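Local coordinates for protein epsin 1 (Danio rerio, PDB 5LP0) that probably binds membranes rich in phosphatidylinositol 4,5-bisphosphate, alters their curvature and promotes the clathrin-coated invaginations of receptor-mediated endocytosis, at residues V119-L122 / R127-E130; M47-L52 / R85-A90. One frame throughout, in Å; residues are numbered along the deposited sequence. Where two conformers were deposited one is given.

Interaction 1: V119-L122 / R127-E130; sequences VTLL and RLRE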
ATOM      1  N   VAL A 119       3.871  10.697   0.761  1.00  7.45           N
ATOM      2  CA  VAL A 119       4.972  11.314   0.051  1.00  9.21           C
ATOM      3  C   VAL A 119       5.939  11.962   1.052  1.00 11.06           C
ATOM      4  O   VAL A 119       7.153  11.793   0.926  1.00 10.49           O
ATOM      5  CB  VAL A 119       4.478  12.384  -0.948  1.00  9.57           C
ATOM      6  CG1 VAL A 119       5.649  13.209  -1.462  1.00 13.01           C
ATOM      7  CG2 VAL A 119       3.744  11.730  -2.125  1.00 11.48           C
ATOM      8  N   THR A 120       5.427  12.694   2.052  1.00 10.54           N
ATOM      9  CA  THR A 120       6.342  13.316   3.030  1.00 11.28           C
ATOM     10  C   THR A 120       7.137  12.265   3.814  1.00  9.18           C
ATOM     11  O   THR A 120       8.334  12.450   4.078  1.00 12.28           O
ATOM     12  CB  THR A 120       5.660  14.307   4.001  1.00 15.66           C
ATOM     13  OG1 THR A 120       4.815  13.606   4.904  1.00 16.23           O
ATOM     14  CG2 THR A 120       4.858  15.345   3.254  1.00 16.78           C
ATOM     15  N   LEU A 121       6.489  11.156   4.158  1.00 10.06           N
ATOM     16  CA  LEU A 121       7.194  10.058   4.810  1.00 11.08           C
ATOM     17  C   LEU A 121       8.324   9.508   3.934  1.00 10.37           C
ATOM     18  O   LEU A 121       9.454   9.347   4.395  1.00 13.37           O
ATOM     19  CB  LEU A 121       6.228   8.936   5.124  1.00  9.55           C
ATOM     20  CG  LEU A 121       6.897   7.648   5.599  1.00 10.34           C
ATOM     21  CD1 LEU A 121       7.710   7.877   6.876  1.00 13.01           C
ATOM     22  CD2 LEU A 121       5.815   6.642   5.799  1.00 12.00           C
ATOM     23  N   LEU A 122       8.014   9.192   2.677  1.00 10.31           N
ATOM     24  CA  LEU A 122       8.990   8.574   1.781  1.00  9.57           C
ATOM     25  C   LEU A 122      10.208   9.468   1.517  1.00 12.55           C
ATOM     26  O   LEU A 122      11.311   8.970   1.298  1.00 15.84           O
ATOM     27  CB  LEU A 122       8.335   8.171   0.455  1.00 10.25           C
ATOM     28  CG  LEU A 122       7.523   6.880   0.525  1.00 10.27           C
ATOM     29  CD1 LEU A 122       6.638   6.727  -0.689  1.00 10.82           C
ATOM     30  CD2 LEU A 122       8.479   5.698   0.674  1.00 11.28           C
ATOM     31  N   ARG A 127      12.728   9.812   9.299  1.00 18.99           N
ATOM     32  CA  ARG A 127      11.357   9.445   9.626  1.00 20.08           C
ATOM     33  C   ARG A 127      11.139   7.971   9.337  1.00 19.93           C
ATOM     34  O   ARG A 127      10.500   7.279  10.112  1.00 19.93           O
ATOM     35  CB  ARG A 127      10.358  10.277   8.826  1.00 17.22           C
ATOM     36  CG  ARG A 127      10.225  11.707   9.315  1.00 20.78           C
ATOM     37  CD  ARG A 127       9.073  12.419   8.637  1.00 17.17           C
ATOM     38  NE  ARG A 127       7.801  11.762   8.930  1.00 16.26           N
ATOM     39  CZ  ARG A 127       6.676  11.941   8.244  1.00 14.25           C
ATOM     40  NH1 ARG A 127       6.645  12.795   7.228  1.00 19.87           N
ATOM     41  NH2 ARG A 127       5.568  11.289   8.589  1.00 14.09           N
ATOM     42  N   LEU A 128      11.673   7.470   8.239  1.00 17.71           N
ATOM     43  CA  LEU A 128      11.482   6.068   7.919  0.97 18.03           C
ATOM     44  C   LEU A 128      12.096   5.175   9.012  1.00 18.46           C
ATOM     45  O   LEU A 128      11.471   4.210   9.431  1.00 15.74           O
ATOM     46  CB  LEU A 128      12.015   5.750   6.510  0.97 18.65           C
ATOM     47  CG  LEU A 128      11.188   6.374   5.361  0.97 19.71           C
ATOM     48  CD1 LEU A 128      12.017   6.572   4.081  0.97 25.24           C
ATOM     49  CD2 LEU A 128       9.933   5.555   5.032  0.97 20.58           C
ATOM     50  N   ARG A 129      13.301   5.502   9.490  1.00 15.25           N
ATOM     51  CA  ARG A 129      13.918   4.703  10.567  1.00 18.31           C
ATOM     52  C   ARG A 129      13.102   4.652  11.865  1.00 13.68           C
ATOM     53  O   ARG A 129      12.911   3.572  12.469  1.00 15.49           O
ATOM     54  CB  ARG A 129      15.321   5.201  10.891  1.00 26.16           C
ATOM     55  CG  ARG A 129      16.366   4.825   9.871  1.00 32.60           C
ATOM     56  CD  ARG A 129      17.752   5.093  10.425  1.00 33.05           C
ATOM     57  NE  ARG A 129      17.871   6.466  10.919  1.00 35.50           N
ATOM     58  CZ  ARG A 129      18.215   7.512  10.171  1.00 39.06           C
ATOM     59  NH1 ARG A 129      18.483   7.366   8.876  1.00 35.36           N
ATOM     60  NH2 ARG A 129      18.289   8.718  10.720  1.00 41.55           N
ATOM     61  N   GLU A 130      12.621   5.819  12.296  1.00 14.18           N
ATOM     62  CA  GLU A 130      11.790   5.957  13.495  0.50 13.49           C
ATOM     63  C   GLU A 130      10.484   5.169  13.360  1.00 11.83           C
ATOM     64  O   GLU A 130      10.021   4.456  14.300  1.00 11.61           O
ATOM     65  CB  GLU A 130      11.481   7.450  13.717  0.50 15.78           C
ATOM     66  CG  GLU A 130      12.721   8.280  14.059  0.50 14.48           C
ATOM     67  CD  GLU A 130      12.658   9.742  13.613  0.50 21.30           C
ATOM     68  OE1 GLU A 130      11.624  10.204  13.071  0.50 22.36           O
ATOM     69  OE2 GLU A 130      13.673  10.437  13.826  0.50 28.08           O
TER
HETATM   70  O   HOH W   1       3.381  11.912   6.760  1.00 14.35           O
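Leu121 and Leu128 supply the apolar half of this contact between the end of helix 108-122 and the start of helix 125-139. The two side chains meet at a slant, Leu121 CD1 lying 3.7 Å from Leu128 CD2. Leu121 gets there because its CG stands anti to the backbone N (chi1 171°), and Leu121 CD1 also comes within 4.1 Å of Arg127 CB. Leu128 additionally rests against the backbone of the earlier helix, its CG 3.6 Å from the carbonyl oxygen of Leu121 and its CD1 close to Leu122 O. Leu128 was modelled in two conformers, so these distances belong to one of them. Helix 59-75 also borders the pair, Leu121 touching Lys74, and Leu122 and Leu128 touching Ile73.

The polar half belongs to Arg127. A bend at its third torsion (chi3 61°) turns the guanidinium back over helix 108-122, where Leu121 CA sits over one face, 3.7 Å above the guanidinium plane and offset toward its rim. Arg127 NH1 is 3.1 Å from Thr120 OG1. A water in the guanidinium plane joins the same two side chains: it accepts from Arg127 NH2 at 2.9 Å and is also hydrogen-bonded to Thr120 OG1. That hydroxyl has a further bond to the carbonyl of Gln117, one turn back, which helps fix its rotation. At the other end of the arginine, the backbone N of Arg127 is held by the Asp124 carboxylate.

Leucines toward the protein and a water-linked arginine along the outer rim thus join two consecutive helices across a short turn, the connection through which the last helix of the modelled chain is joined to the ENTH helical solenoid.

Interaction 2: M47-L52 / R85-A90; sequences MVWKRL and RENIYA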
ATOM      1  N   MET A  47       1.256  -5.844  -7.965  1.00  5.86           N
ATOM      2  CA  MET A  47      -0.163  -5.729  -7.662  1.00  7.59           C
ATOM      3  C   MET A  47      -0.487  -4.434  -6.912  1.00  5.15           C
ATOM      4  O   MET A  47      -1.515  -3.806  -7.151  1.00  6.54           O
ATOM      5  CB  MET A  47      -0.646  -6.958  -6.894  1.00  7.86           C
ATOM      6  CG  MET A  47      -2.169  -7.053  -6.836  1.00  8.62           C
ATOM      7  SD  MET A  47      -2.894  -7.319  -8.485  1.00 10.82           S
ATOM      8  CE  MET A  47      -4.076  -5.978  -8.618  1.00  9.06           C
ATOM      9  N   VAL A  48       0.381  -3.988  -6.022  1.00  5.61           N
ATOM     10  CA  VAL A  48       0.124  -2.760  -5.294  1.00  4.10           C
ATOM     11  C   VAL A  48       0.137  -1.574  -6.250  1.00  4.70           C
ATOM     12  O   VAL A  48      -0.764  -0.716  -6.187  1.00  5.65           O
ATOM     13  CB  VAL A  48       1.121  -2.557  -4.116  1.00  5.81           C
ATOM     14  CG1 VAL A  48       0.862  -1.208  -3.444  1.00  8.77           C
ATOM     15  CG2 VAL A  48       0.984  -3.663  -3.058  1.00  5.84           C
ATOM     16  N   TRP A  49       1.120  -1.477  -7.129  1.00  6.00           N
ATOM     17  CA  TRP A  49       1.181  -0.393  -8.111  1.00  5.89           C
ATOM     18  C   TRP A  49      -0.026  -0.410  -9.039  1.00  4.31           C
ATOM     19  O   TRP A  49      -0.555   0.664  -9.388  1.00  7.04           O
ATOM     20  CB  TRP A  49       2.488  -0.417  -8.922  1.00  5.62           C
ATOM     21  CG  TRP A  49       3.750  -0.176  -8.119  1.00  6.92           C
ATOM     22  CD1 TRP A  49       4.815  -1.026  -8.003  1.00  8.28           C
ATOM     23  CD2 TRP A  49       4.086   0.991  -7.344  1.00  6.34           C
ATOM     24  NE1 TRP A  49       5.770  -0.468  -7.201  1.00  6.51           N
ATOM     25  CE2 TRP A  49       5.353   0.763  -6.775  1.00  6.06           C
ATOM     26  CE3 TRP A  49       3.438   2.203  -7.081  1.00  7.42           C
ATOM     27  CZ2 TRP A  49       5.989   1.697  -5.942  1.00  6.91           C
ATOM     28  CZ3 TRP A  49       4.056   3.129  -6.258  1.00  6.28           C
ATOM     29  CH2 TRP A  49       5.332   2.876  -5.700  1.00  7.29           C
ATOM     30  N   LYS A  50      -0.516  -1.594  -9.394  1.00  5.58           N
ATOM     31  CA  LYS A  50      -1.726  -1.678 -10.200  1.00  4.66           C
ATOM     32  C   LYS A  50      -2.917  -1.091  -9.453  1.00  7.01           C
ATOM     33  O   LYS A  50      -3.672  -0.295 -10.010  1.00  7.60           O
ATOM     34  CB  LYS A  50      -2.020  -3.120 -10.572  1.00  7.35           C
ATOM     35  CG  LYS A  50      -1.102  -3.670 -11.669  1.00  8.85           C
ATOM     36  CD  LYS A  50      -1.431  -5.129 -12.010  1.00 11.51           C
ATOM     37  CE  LYS A  50      -0.444  -5.720 -13.045  1.00 11.80           C
ATOM     38  NZ  LYS A  50      -0.674  -7.177 -13.215  1.00 18.37           N
ATOM     39  N   ARG A  51      -3.091  -1.445  -8.184  1.00  6.13           N
ATOM     40  CA  ARG A  51      -4.225  -0.950  -7.419  1.00  7.30           C
ATOM     41  C   ARG A  51      -4.101   0.565  -7.218  1.00  5.71           C
ATOM     42  O   ARG A  51      -5.100   1.275  -7.239  1.00  6.48           O
ATOM     43  CB  ARG A  51      -4.324  -1.694  -6.079  1.00  5.34           C
ATOM     44  CG  ARG A  51      -4.801  -3.164  -6.239  1.00  7.25           C
ATOM     45  CD  ARG A  51      -6.327  -3.174  -6.389  1.00  9.49           C
ATOM     46  NE  ARG A  51      -6.959  -4.288  -7.120  1.00 19.99           N
ATOM     47  CZ  ARG A  51      -7.684  -5.258  -6.561  1.00 16.20           C
ATOM     48  NH1 ARG A  51      -7.792  -5.354  -5.249  1.00 20.72           N
ATOM     49  NH2 ARG A  51      -8.268  -6.180  -7.318  1.00 18.30           N
ATOM     50  N   LEU A  52      -2.875   1.066  -7.096  1.00  5.60           N
ATOM     51  CA  LEU A  52      -2.621   2.492  -6.951  1.00  5.56           C
ATOM     52  C   LEU A  52      -2.905   3.287  -8.232  1.00  6.36           C
ATOM     53  O   LEU A  52      -2.938   4.521  -8.196  1.00  7.63           O
ATOM     54  CB  LEU A  52      -1.162   2.729  -6.528  1.00  5.35           C
ATOM     55  CG  LEU A  52      -0.822   2.398  -5.070  1.00  5.51           C
ATOM     56  CD1 LEU A  52       0.674   2.479  -4.867  1.00  5.47           C
ATOM     57  CD2 LEU A  52      -1.529   3.313  -4.061  1.00  6.49           C
ATOM     58  N   ARG A  85      10.493   4.897  -3.353  1.00 13.05           N
ATOM     59  CA  ARG A  85      11.217   6.137  -3.590  1.00 12.38           C
ATOM     60  C   ARG A  85      11.602   6.223  -5.060  1.00 14.02           C
ATOM     61  O   ARG A  85      11.544   7.304  -5.657  1.00 16.52           O
ATOM     62  CB  ARG A  85      12.465   6.251  -2.698  1.00 16.91           C
ATOM     63  CG  ARG A  85      12.166   6.587  -1.248  1.00 20.14           C
ATOM     64  CD  ARG A  85      13.441   6.966  -0.467  1.00 28.66           C
ATOM     65  NE  ARG A  85      14.287   5.806  -0.195  1.00 37.50           N
ATOM     66  CZ  ARG A  85      14.066   4.936   0.788  1.00 37.54           C
ATOM     67  NH1 ARG A  85      13.035   5.107   1.598  1.00 46.79           N
ATOM     68  NH2 ARG A  85      14.863   3.888   0.972  1.00 38.44           N
ATOM     69  N   GLU A  86      11.978   5.083  -5.639  1.00 13.26           N
ATOM     70  CA  GLU A  86      12.276   5.008  -7.075  1.00 14.17           C
ATOM     71  C   GLU A  86      11.050   5.338  -7.935  1.00 16.51           C
ATOM     72  O   GLU A  86      11.175   5.890  -9.027  1.00 20.31           O
ATOM     73  CB  GLU A  86      12.790   3.617  -7.478  1.00 24.13           C
ATOM     74  CG  GLU A  86      14.230   3.335  -7.148  1.00 29.88           C
ATOM     75  CD  GLU A  86      14.642   1.927  -7.565  1.00 39.29           C
ATOM     76  OE1 GLU A  86      13.820   1.200  -8.170  1.00 41.22           O
ATOM     77  OE2 GLU A  86      15.790   1.544  -7.280  1.00 38.96           O
ATOM     78  N   ASN A  87       9.876   4.953  -7.450  1.00 10.43           N
ATOM     79  CA  ASN A  87       8.634   5.155  -8.183  1.00  8.70           C
ATOM     80  C   ASN A  87       7.765   6.210  -7.537  1.00  7.36           C
ATOM     81  O   ASN A  87       6.540   6.087  -7.523  1.00  8.10           O
ATOM     82  CB  ASN A  87       7.861   3.851  -8.297  1.00  9.37           C
ATOM     83  CG  ASN A  87       8.529   2.866  -9.212  1.00 16.13           C
ATOM     84  OD1 ASN A  87       9.348   2.074  -8.771  1.00 23.93           O
ATOM     85  ND2 ASN A  87       8.187   2.911 -10.507  1.00 15.95           N
ATOM     86  N   ILE A  88       8.394   7.270  -7.032  1.00  9.18           N
ATOM     87  CA  ILE A  88       7.682   8.250  -6.215  1.00  9.65           C
ATOM     88  C   ILE A  88       6.573   8.976  -6.990  1.00  6.25           C
ATOM     89  O   ILE A  88       5.573   9.373  -6.389  1.00  7.72           O
ATOM     90  CB  ILE A  88       8.637   9.257  -5.561  1.00 10.27           C
ATOM     91  CG1 ILE A  88       7.908  10.068  -4.500  1.00 15.47           C
ATOM     92  CG2 ILE A  88       9.260  10.196  -6.580  1.00 12.96           C
ATOM     93  CD1 ILE A  88       7.433   9.219  -3.346  1.00 16.54           C
ATOM     94  N   TYR A  89       6.738   9.156  -8.301  1.00  7.52           N
ATOM     95  CA  TYR A  89       5.727   9.840  -9.098  1.00  6.99           C
ATOM     96  C   TYR A  89       4.374   9.134  -9.009  1.00  6.67           C
ATOM     97  O   TYR A  89       3.339   9.778  -9.042  1.00  8.47           O
ATOM     98  CB  TYR A  89       6.143   9.950 -10.579  1.00  7.33           C
ATOM     99  CG  TYR A  89       7.489  10.591 -10.846  1.00  9.23           C
ATOM    100  CD1 TYR A  89       7.898  11.711 -10.159  1.00 11.10           C
ATOM    101  CD2 TYR A  89       8.321  10.098 -11.843  1.00  9.37           C
ATOM    102  CE1 TYR A  89       9.136  12.303 -10.420  1.00 11.76           C
ATOM    103  CE2 TYR A  89       9.560  10.682 -12.116  1.00 10.43           C
ATOM    104  CZ  TYR A  89       9.956  11.780 -11.404  1.00 13.27           C
ATOM    105  OH  TYR A  89      11.176  12.367 -11.672  1.00 19.56           O
ATOM    106  N   ALA A  90       4.387   7.802  -8.920  1.00  6.21           N
ATOM    107  CA  ALA A  90       3.173   7.001  -8.817  1.00  6.22           C
ATOM    108  C   ALA A  90       2.423   7.252  -7.509  1.00  6.78           C
ATOM    109  O   ALA A  90       1.227   7.015  -7.422  1.00  6.57           O
ATOM    110  CB  ALA A  90       3.500   5.519  -8.953  1.00  7.10           C
TER
HETATM  111  O   HOH W   2      -0.368   5.541  -9.125  1.00  8.01           O
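Trp49 reaches from helix 38-51 with the six-membered half of its indole leading, and lays it against Asn87 and Ala90 at the break between helices 78-86 and 89-92. The beta carbon of Asn87 sits over one face, 4.1 Å from the centroid of the six-membered ring and 29° off its normal. This is a CH-pi contact shifted toward the rim, so the nearest ring atom is Trp49 CZ2, 3.7 Å from Asn87 CB. Ala90 comes in obliquely at the neighbouring part of the ring, its methyl CB 3.6 Å from Trp49 CZ3. The two beta carbons thus share out the far end of the indole, with the Asn87 carbonyl oxygen 3.9 Å from Trp49 CH2.

With CG of Trp49 anti to the carbonyl carbon (chi1 -64°), the indole is carried out toward residues 85-90. At the pyrrole end, NE1 is hydrogen-bonded to the side chain of Gln83, a residue of helix 78-86, which anchors the ring at the end away from Ala90 and limits its swing about chi2.

Asn87 can offer its CB to the indole where the chain breaks: it is the first residue to leave helical geometry after helix 78-86, and its carbonyl oxygen accepts from Ala90 N, three residues on. Beside the ring contact, a water donates to both Leu52 O, at 2.9 Å, and Ala90 O, at 2.8 Å, bridging the two backbones.

Arg51, one of the likely phosphoinositide-binding residues, lies on the same helix but turns away toward His61 and helix 8-15. The tryptophan contact is a surface seam between two layers of the ENTH domain's helical solenoid, on a helix that also carries a probable lipid-headgroup residue.

How the interactions relate
After helices 8-15 and 25-34 the chain enters helix 38-51, the first to take part in either contact. It then runs through helix 59-75 to helix 78-86, whose far end meets helix 38-51 in interaction 2, closing a loop with 32 residues between the segments. After helix 108-122, interaction 1 closes a far shorter loop of four residues onto helix 125-139. The two are in series, neither nesting nor crossing, with centres about 16 Å apart. They nevertheless abut: Leu122 CD1 packs 3.7 Å from Ile88 CD1, and Arg85 lies along the end of helix 108-122. The broken helical region 85-90 therefore lies between helix 38-51 and the final helix pair, linking successive layers of the domain.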